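Local coordinates for sefir domain protein (Bacillus cereus F65185, PDB 5Y8E) that is a prokaryotic SEFIR domain and probably serves in signalling through SEFIR-SEFIR association, at residues 18-21 against 22-26; 68-71 against 72-76; 89-92 against 93-97. One frame throughout, in Å; residues are numbered along the deposited sequence.

Contact 1 (18-21 against 22-26)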
loop_
_atom_site.group_PDB
_atom_site.type_symbol
_atom_site.label_atom_id
_atom_site.label_comp_id
_atom_site.label_asym_id
_atom_site.label_seq_id
_atom_site.Cartn_x
_atom_site.Cartn_y
_atom_site.Cartn_z
ATOM N N TRP A 18 -3.811 13.186 2.779
ATOM C CA TRP A 18 -4.165 12.070 3.656
ATOM C C TRP A 18 -3.025 11.055 3.732
ATOM O O TRP A 18 -2.686 10.565 4.811
ATOM C CB TRP A 18 -5.462 11.401 3.183
ATOM C CG TRP A 18 -5.970 10.307 4.094
ATOM C CD1 TRP A 18 -6.867 10.437 5.122
ATOM C CD2 TRP A 18 -5.603 8.921 4.055
ATOM N NE1 TRP A 18 -7.083 9.216 5.713
ATOM C CE2 TRP A 18 -6.322 8.268 5.077
ATOM C CE3 TRP A 18 -4.750 8.169 3.241
ATOM C CZ2 TRP A 18 -6.201 6.894 5.315
ATOM C CZ3 TRP A 18 -4.625 6.809 3.480
ATOM C CH2 TRP A 18 -5.347 6.185 4.508
ATOM N N VAL A 19 -2.428 10.741 2.585
ATOM C CA VAL A 19 -1.322 9.794 2.559
ATOM C C VAL A 19 -0.099 10.368 3.287
ATOM O O VAL A 19 0.559 9.665 4.056
ATOM C CB VAL A 19 -0.972 9.380 1.114
ATOM C CG1 VAL A 19 0.305 8.537 1.080
ATOM C CG2 VAL A 19 -2.133 8.593 0.493
ATOM N N LEU A 20 0.206 11.639 3.039
ATOM C CA LEU A 20 1.297 12.316 3.738
ATOM C C LEU A 20 1.086 12.317 5.259
ATOM O O LEU A 20 2.020 12.044 6.025
ATOM C CB LEU A 20 1.465 13.747 3.219
ATOM C CG LEU A 20 2.581 14.571 3.865
ATOM C CD1 LEU A 20 3.949 13.961 3.570
ATOM C CD2 LEU A 20 2.536 16.029 3.411
ATOM N N ASP A 21 -0.137 12.620 5.695
ATOM C CA ASP A 21 -0.462 12.608 7.121
ATOM C C ASP A 21 -0.255 11.212 7.709
ATOM O O ASP A 21 0.236 11.069 8.831
ATOM C CB ASP A 21 -1.918 13.044 7.360
ATOM C CG ASP A 21 -2.150 14.525 7.136
ATOM O OD1 ASP A 21 -1.176 15.302 7.036
ATOM O OD2 ASP A 21 -3.336 14.920 7.063
ATOM N N LEU A 22 -0.633 10.188 6.949
ATOM C CA LEU A 22 -0.466 8.797 7.387
ATOM C C LEU A 22 1.010 8.433 7.500
ATOM O O LEU A 22 1.430 7.806 8.473
ATOM C CB LEU A 22 -1.165 7.836 6.423
ATOM C CG LEU A 22 -1.132 6.380 6.895
ATOM C CD1 LEU A 22 -1.975 6.239 8.165
ATOM C CD2 LEU A 22 -1.622 5.456 5.808
ATOM N N ALA A 23 1.803 8.843 6.536
ATOM C CA ALA A 23 3.220 8.586 6.561
ATOM C C ALA A 23 3.895 9.189 7.809
ATOM O O ALA A 23 4.653 8.591 8.490
ATOM C CB ALA A 23 3.852 9.138 5.310
ATOM N N ASN A 24 3.514 10.426 8.085
ATOM C CA ASN A 24 4.082 11.120 9.224
ATOM C C ASN A 24 3.664 10.420 10.493
ATOM O O ASN A 24 4.421 10.244 11.361
ATOM C CB ASN A 24 3.706 12.582 9.247
ATOM C CG ASN A 24 4.666 13.433 8.445
ATOM O OD1 ASN A 24 5.804 13.476 8.710
ATOM N ND2 ASN A 24 4.188 14.044 7.458
ATOM N N LYS A 25 2.424 10.044 10.545
ATOM C CA LYS A 25 1.869 9.431 11.741
ATOM C C LYS A 25 2.569 8.106 12.061
ATOM O O LYS A 25 2.919 7.822 13.155
ATOM C CB LYS A 25 0.377 9.236 11.578
ATOM C CG LYS A 25 -0.314 8.719 12.824
ATOM C CD LYS A 25 -1.808 8.717 12.702
ATOM C CE LYS A 25 -2.525 8.240 13.929
ATOM N NZ LYS A 25 -3.972 8.059 13.745
ATOM N N LEU A 26 2.747 7.316 11.006
ATOM C CA LEU A 26 3.419 6.042 11.139
ATOM C C LEU A 26 4.833 6.183 11.703
ATOM O O LEU A 26 5.225 5.400 12.497
ATOM C CB LEU A 26 3.483 5.290 9.806
ATOM C CG LEU A 26 2.198 4.683 9.285
ATOM C CD1 LEU A 26 2.294 4.284 7.815
ATOM C CD2 LEU A 26 1.731 3.582 10.128
HETATM O O HOH W 1 1.592 15.642 7.416
#
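The indole of Trp-18 meets Leu-22 one helical turn on. Methyl CD2 of Leu-22 comes to the six-membered ring obliquely and sits 4.0 Å from Trp-18 CH2, with CZ3 about as near. At the edge of the same indole, in its plane, lies CG2 of Val-19. Trp-126 adds an edge-to-face ring contact from elsewhere in the chain. All this lies on helix 13-29, the crossover helix of the beta-alpha-beta unit made with strands 3-7 and 33-35. Trp-18 and Leu-22 run side by side and point the same way. Both carry CG anti to the backbone N (chi1 -175° in each), which lets the ring and the isobutyl group travel together. Leu-22 also packs on Tyr-135 and Leu-138 of helix 131-143, while Val-19 and Ala-23 rest on Ile-6 of the central sheet. Leu-22, Val-19 and Ala-23 are buried on this side, while Trp-18 stays partly exposed.

The backbone follows the ordinary i to i+4 pattern. Leu-22 N donates to Trp-18 O at 3.0 Å, and Ala-23 N donates to Val-19 O at 2.9 Å. Lys-25 N likewise donates to Asp-21 O. The Lys-25 side chain is extended and leads away from residues 18-21; it makes a cation-pi contact with Tyr-135.

The other side is more polar. Leu-20 and Asn-24 lie alongside each other, with Leu-20 CD1 3.9 Å from Asn-24 ND2. Leu-20 O takes the backbone N-H of Asn-24 at 3.0 Å. It also takes a weak, bent bond from Asn-24 ND2 at 3.3 Å. A water links the two exposed polar side chains here: it donates to Asp-21 OD1 at 2.8 Å and accepts a weak bond from Asn-24 ND2 at 3.0 Å.

Contact 2 (68-71 against 72-76)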
loop_
_atom_site.group_PDB
_atom_site.type_symbol
_atom_site.label_atom_id
_atom_site.label_comp_id
_atom_site.label_asym_id
_atom_site.label_seq_id
_atom_site.Cartn_x
_atom_site.Cartn_y
_atom_site.Cartn_z
ATOM N N ASP A 68 -9.791 5.477 -7.419
ATOM C CA ASP A 68 -8.887 5.847 -8.503
ATOM C C ASP A 68 -7.774 4.824 -8.697
ATOM O O ASP A 68 -7.497 4.404 -9.821
ATOM C CB ASP A 68 -8.284 7.228 -8.235
ATOM C CG ASP A 68 -7.369 7.693 -9.351
ATOM O OD1 ASP A 68 -7.878 7.946 -10.466
ATOM O OD2 ASP A 68 -6.145 7.811 -9.113
ATOM N N TYR A 69 -7.136 4.427 -7.602
ATOM C CA TYR A 69 -6.024 3.486 -7.678
ATOM C C TYR A 69 -6.507 2.184 -8.293
ATOM O O TYR A 69 -5.877 1.630 -9.189
ATOM C CB TYR A 69 -5.474 3.222 -6.276
ATOM C CG TYR A 69 -4.185 2.427 -6.238
ATOM C CD1 TYR A 69 -4.199 1.039 -6.317
ATOM C CD2 TYR A 69 -2.957 3.065 -6.108
ATOM C CE1 TYR A 69 -3.026 0.308 -6.275
ATOM C CE2 TYR A 69 -1.771 2.342 -6.064
ATOM C CZ TYR A 69 -1.819 0.965 -6.148
ATOM O OH TYR A 69 -0.654 0.235 -6.103
ATOM N N CYS A 70 -7.650 1.713 -7.817
ATOM C CA CYS A 70 -8.220 0.431 -8.232
ATOM C C CYS A 70 -8.605 0.430 -9.708
ATOM O O CYS A 70 -8.336 -0.524 -10.441
ATOM C CB CYS A 70 -9.450 0.120 -7.366
ATOM S SG CYS A 70 -10.229 -1.499 -7.635
ATOM N N GLU A 71 -9.255 1.506 -10.141
ATOM C CA GLU A 71 -9.714 1.585 -11.523
ATOM C C GLU A 71 -8.538 1.649 -12.505
ATOM O O GLU A 71 -8.589 1.058 -13.584
ATOM C CB GLU A 71 -10.686 2.758 -11.713
ATOM C CG GLU A 71 -11.946 2.620 -10.859
ATOM C CD GLU A 71 -13.115 3.446 -11.363
ATOM O OE1 GLU A 71 -12.890 4.569 -11.866
ATOM O OE2 GLU A 71 -14.266 2.967 -11.252
ATOM N N LYS A 72 -7.471 2.337 -12.113
ATOM C CA LYS A 72 -6.277 2.429 -12.948
ATOM C C LYS A 72 -5.490 1.121 -12.921
ATOM O O LYS A 72 -4.930 0.695 -13.934
ATOM C CB LYS A 72 -5.404 3.593 -12.482
ATOM C CG LYS A 72 -5.936 4.985 -12.860
ATOM C CD LYS A 72 -5.374 6.053 -11.925
ATOM C CE LYS A 72 -5.418 7.451 -12.534
ATOM N NZ LYS A 72 -4.239 7.710 -13.411
ATOM N N ALA A 73 -5.461 0.483 -11.757
ATOM C CA ALA A 73 -4.801 -0.812 -11.607
ATOM C C ALA A 73 -5.503 -1.846 -12.473
ATOM O O ALA A 73 -4.866 -2.738 -13.044
ATOM C CB ALA A 73 -4.816 -1.247 -10.161
ATOM N N ASN A 74 -6.823 -1.720 -12.569
ATOM C CA ASN A 74 -7.621 -2.639 -13.366
ATOM C C ASN A 74 -7.552 -2.381 -14.872
ATOM O O ASN A 74 -7.671 -3.312 -15.664
ATOM C CB ASN A 74 -9.081 -2.611 -12.897
ATOM C CG ASN A 74 -9.279 -3.284 -11.550
ATOM O OD1 ASN A 74 -8.459 -4.097 -11.118
ATOM N ND2 ASN A 74 -10.383 -2.957 -10.886
ATOM N N THR A 75 -7.355 -1.125 -15.264
ATOM C CA THR A 75 -7.448 -0.745 -16.676
ATOM C C THR A 75 -6.102 -0.660 -17.406
ATOM O O THR A 75 -5.930 -1.279 -18.462
ATOM C CB THR A 75 -8.205 0.584 -16.845
ATOM O OG1 THR A 75 -9.454 0.510 -16.146
ATOM C CG2 THR A 75 -8.468 0.865 -18.316
ATOM N N ARG A 76 -5.169 0.115 -16.852
ATOM C CA ARG A 76 -3.850 0.321 -17.458
ATOM C C ARG A 76 -3.945 0.927 -18.860
ATOM O O ARG A 76 -3.407 0.363 -19.811
ATOM C CB ARG A 76 -3.068 -0.998 -17.520
ATOM C CG ARG A 76 -2.155 -1.265 -16.344
ATOM C CD ARG A 76 -1.934 -2.760 -16.157
ATOM N NE ARG A 76 -3.057 -3.381 -15.460
ATOM C CZ ARG A 76 -3.587 -4.553 -15.786
ATOM N NH1 ARG A 76 -3.098 -5.239 -16.808
ATOM N NH2 ARG A 76 -4.609 -5.039 -15.092
#
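Asp-68 and Lys-72 meet through the lysine methylenes rather than its ammonium group. Lys-72 CE lies 3.3 Å from Asp-68 OD1, and CD lies 3.4 Å from OD2. The chain of Lys-72 bends at its last torsion (chi4 -84°), and NZ stays 4.7 Å from OD1. The opposite charges may still attract, but they form no direct pair. The carboxylate has firmer partners elsewhere: its OD2 accepts hydrogen bonds from Ser-9 and Ser-11.

Two residues further along, the carbonyl of Cys-70 receives the backbone N-H of Asn-74. The side-chain oxygen OD1 of Asn-74 turns to Asp-116 N.

These contacts run along the last turns of helix 67-75, which follows parallel strand 60-65 of the SEFIR domain's sheet. Residues 72-76 hold the C-terminal end of this helix, which stops at Thr-75. There the threonine hydroxyl bonds back to Glu-71 O, with OG1 2.8 Å away. The backbone N of Thr-75 reaches the same oxygen only weakly. Arg-76 then leaves the helix with positive phi (59°). Its side chain folds back so that NE and NH2 both grip Ala-73 O, each at 3.1 Å. The oxygen lies in the guanidinium plane, at the edge, so this side-on grip fixes the rotation of the group beside the helix end.

Beyond this shell, Tyr-69 and Ala-73 pack on Ile-86. Tyr-69 OH bonds with Ser-7 at the end of strand 3-7 and with the backbone N of Ile-87. Asp-66 OD1 takes the backbone N-H of Tyr-69 near the start of the helix.

Contact 3 (89-92 against 93-97)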
loop_
_atom_site.group_PDB
_atom_site.type_symbol
_atom_site.label_atom_id
_atom_site.label_comp_id
_atom_site.label_asym_id
_atom_site.label_seq_id
_atom_site.Cartn_x
_atom_site.Cartn_y
_atom_site.Cartn_z
ATOM N N PRO A 89 0.012 -6.416 -12.249
ATOM C CA PRO A 89 -0.047 -7.858 -11.988
ATOM C C PRO A 89 1.349 -8.465 -11.924
ATOM O O PRO A 89 1.612 -9.289 -11.050
ATOM C CB PRO A 89 -0.796 -8.400 -13.205
ATOM C CG PRO A 89 -1.708 -7.272 -13.591
ATOM C CD PRO A 89 -0.902 -6.021 -13.338
ATOM N N ASN A 90 2.236 -8.047 -12.817
ATOM C CA ASN A 90 3.587 -8.603 -12.835
ATOM C C ASN A 90 4.370 -8.320 -11.554
ATOM O O ASN A 90 5.065 -9.197 -11.035
ATOM C CB ASN A 90 4.366 -8.093 -14.042
ATOM C CG ASN A 90 5.665 -8.828 -14.233
ATOM O OD1 ASN A 90 6.744 -8.264 -14.071
ATOM N ND2 ASN A 90 5.567 -10.110 -14.544
ATOM N N ILE A 91 4.270 -7.090 -11.054
ATOM C CA ILE A 91 4.952 -6.733 -9.819
ATOM C C ILE A 91 4.341 -7.500 -8.649
ATOM O O ILE A 91 5.062 -8.068 -7.827
ATOM C CB ILE A 91 4.910 -5.212 -9.560
ATOM C CG1 ILE A 91 5.795 -4.479 -10.571
ATOM C CG2 ILE A 91 5.362 -4.891 -8.136
ATOM C CD1 ILE A 91 5.596 -2.979 -10.567
ATOM N N TYR A 92 3.012 -7.525 -8.586
ATOM C CA TYR A 92 2.303 -8.234 -7.524
ATOM C C TYR A 92 2.690 -9.710 -7.501
ATOM O O TYR A 92 2.938 -10.283 -6.434
ATOM C CB TYR A 92 0.789 -8.113 -7.731
ATOM C CG TYR A 92 -0.035 -8.725 -6.620
ATOM C CD1 TYR A 92 -0.286 -8.014 -5.456
ATOM C CD2 TYR A 92 -0.562 -10.008 -6.736
ATOM C CE1 TYR A 92 -1.036 -8.551 -4.438
ATOM C CE2 TYR A 92 -1.313 -10.564 -5.712
ATOM C CZ TYR A 92 -1.545 -9.825 -4.568
ATOM O OH TYR A 92 -2.292 -10.343 -3.537
ATOM N N ASN A 93 2.736 -10.318 -8.682
ATOM C CA ASN A 93 2.990 -11.752 -8.791
ATOM C C ASN A 93 4.396 -12.128 -8.348
ATOM O O ASN A 93 4.614 -13.213 -7.804
ATOM C CB ASN A 93 2.758 -12.232 -10.225
ATOM C CG ASN A 93 1.291 -12.255 -10.608
ATOM O OD1 ASN A 93 0.412 -12.308 -9.752
ATOM N ND2 ASN A 93 1.021 -12.227 -11.904
ATOM N N ASN A 94 5.343 -11.229 -8.596
ATOM C CA ASN A 94 6.749 -11.466 -8.272
ATOM C C ASN A 94 7.131 -11.049 -6.863
ATOM O O ASN A 94 8.307 -11.088 -6.494
ATOM C CB ASN A 94 7.653 -10.741 -9.272
ATOM C CG ASN A 94 7.846 -11.527 -10.544
ATOM O OD1 ASN A 94 8.614 -12.487 -10.580
ATOM N ND2 ASN A 94 7.141 -11.131 -11.598
ATOM N N THR A 95 6.138 -10.646 -6.080
ATOM C CA THR A 95 6.370 -10.212 -4.708
ATOM C C THR A 95 5.653 -11.164 -3.759
ATOM O O THR A 95 4.529 -11.590 -4.040
ATOM C CB THR A 95 5.857 -8.779 -4.500
ATOM O OG1 THR A 95 6.495 -7.908 -5.448
ATOM C CG2 THR A 95 6.160 -8.293 -3.087
ATOM N N LYS A 96 6.304 -11.526 -2.657
ATOM C CA LYS A 96 5.641 -12.346 -1.647
ATOM C C LYS A 96 4.363 -11.658 -1.183
ATOM O O LYS A 96 4.384 -10.468 -0.847
ATOM C CB LYS A 96 6.562 -12.600 -0.454
ATOM C CG LYS A 96 7.740 -13.506 -0.761
ATOM C CD LYS A 96 8.487 -13.867 0.520
ATOM C CE LYS A 96 9.573 -14.907 0.268
ATOM N NZ LYS A 96 10.514 -14.484 -0.807
ATOM N N GLN A 97 3.257 -12.405 -1.188
ATOM C CA GLN A 97 1.933 -11.857 -0.876
ATOM C C GLN A 97 1.912 -11.181 0.479
ATOM O O GLN A 97 1.262 -10.144 0.669
ATOM C CB GLN A 97 0.884 -12.973 -0.860
ATOM C CG GLN A 97 0.725 -13.732 -2.158
ATOM C CD GLN A 97 -0.421 -14.726 -2.102
ATOM O OE1 GLN A 97 -1.539 -14.380 -1.707
ATOM N NE2 GLN A 97 -0.150 -15.970 -2.493
#
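Asn-90 overlaps Asn-94 obliquely, their amide planes 66° apart. The two ND2 atoms are both donors and do not bond. Asn-94 ND2 donates instead to Asn-90 O at 2.9 Å, nearly straight at 163°, with the oxygen close to the plane of the amide. Asn-94 N reaches the same oxygen at 3.2 Å, from the opposite face of the carbonyl plane. Two donors thus hold Asn-90 O where the helix ends.

Helix 89-93 is short, and this is its C-terminal end, where the chain turns out towards strand 100-108. Asn-94 is the first residue to leave helical angles. Thr-95 OG1 bonds back to Ile-91 O at 2.8 Å. With chi1 -57° the hydroxyl sits beside its own backbone N and faces the helix end. Thr-95 N donates to Tyr-92 O at 3.2 Å, from above the carbonyl plane.

Tyr-92 is buried, its ring stacked with Phe-100 and Phe-118. Asn-93 OD1 lies at the edge of that ring, 3.9 Å from Tyr-92 CD2, and bonds to Lys-119 NZ. Tyr-92 OH bonds to Lys-119 N. Ile-91 packs on Phe-48, Met-51 and Ile-55 of helix 47-57.

Overall arrangement
All three contacts lie along helices or at their ends and mix buried with exposed residues. Contact 3 has the fewest buried, two of eight touching residues against three in the others. Contact 1 is mid-helix. Its apolar side faces the sheet and helix 131-143, and its polar side is bridged by water. Contacts 2 and 3 lie at C-terminal ends. In both, a threonine hydroxyl returns to a carbonyl one turn back, but arginine completes the end in contact 2 and asparagine in contact 3. These two touch: Arg-76 CZ packs on Pro-89 CD at 3.9 Å. Contact 1 touches neither: its centre lies about 22 Å from that of contact 2 and 25 Å from that of contact 3.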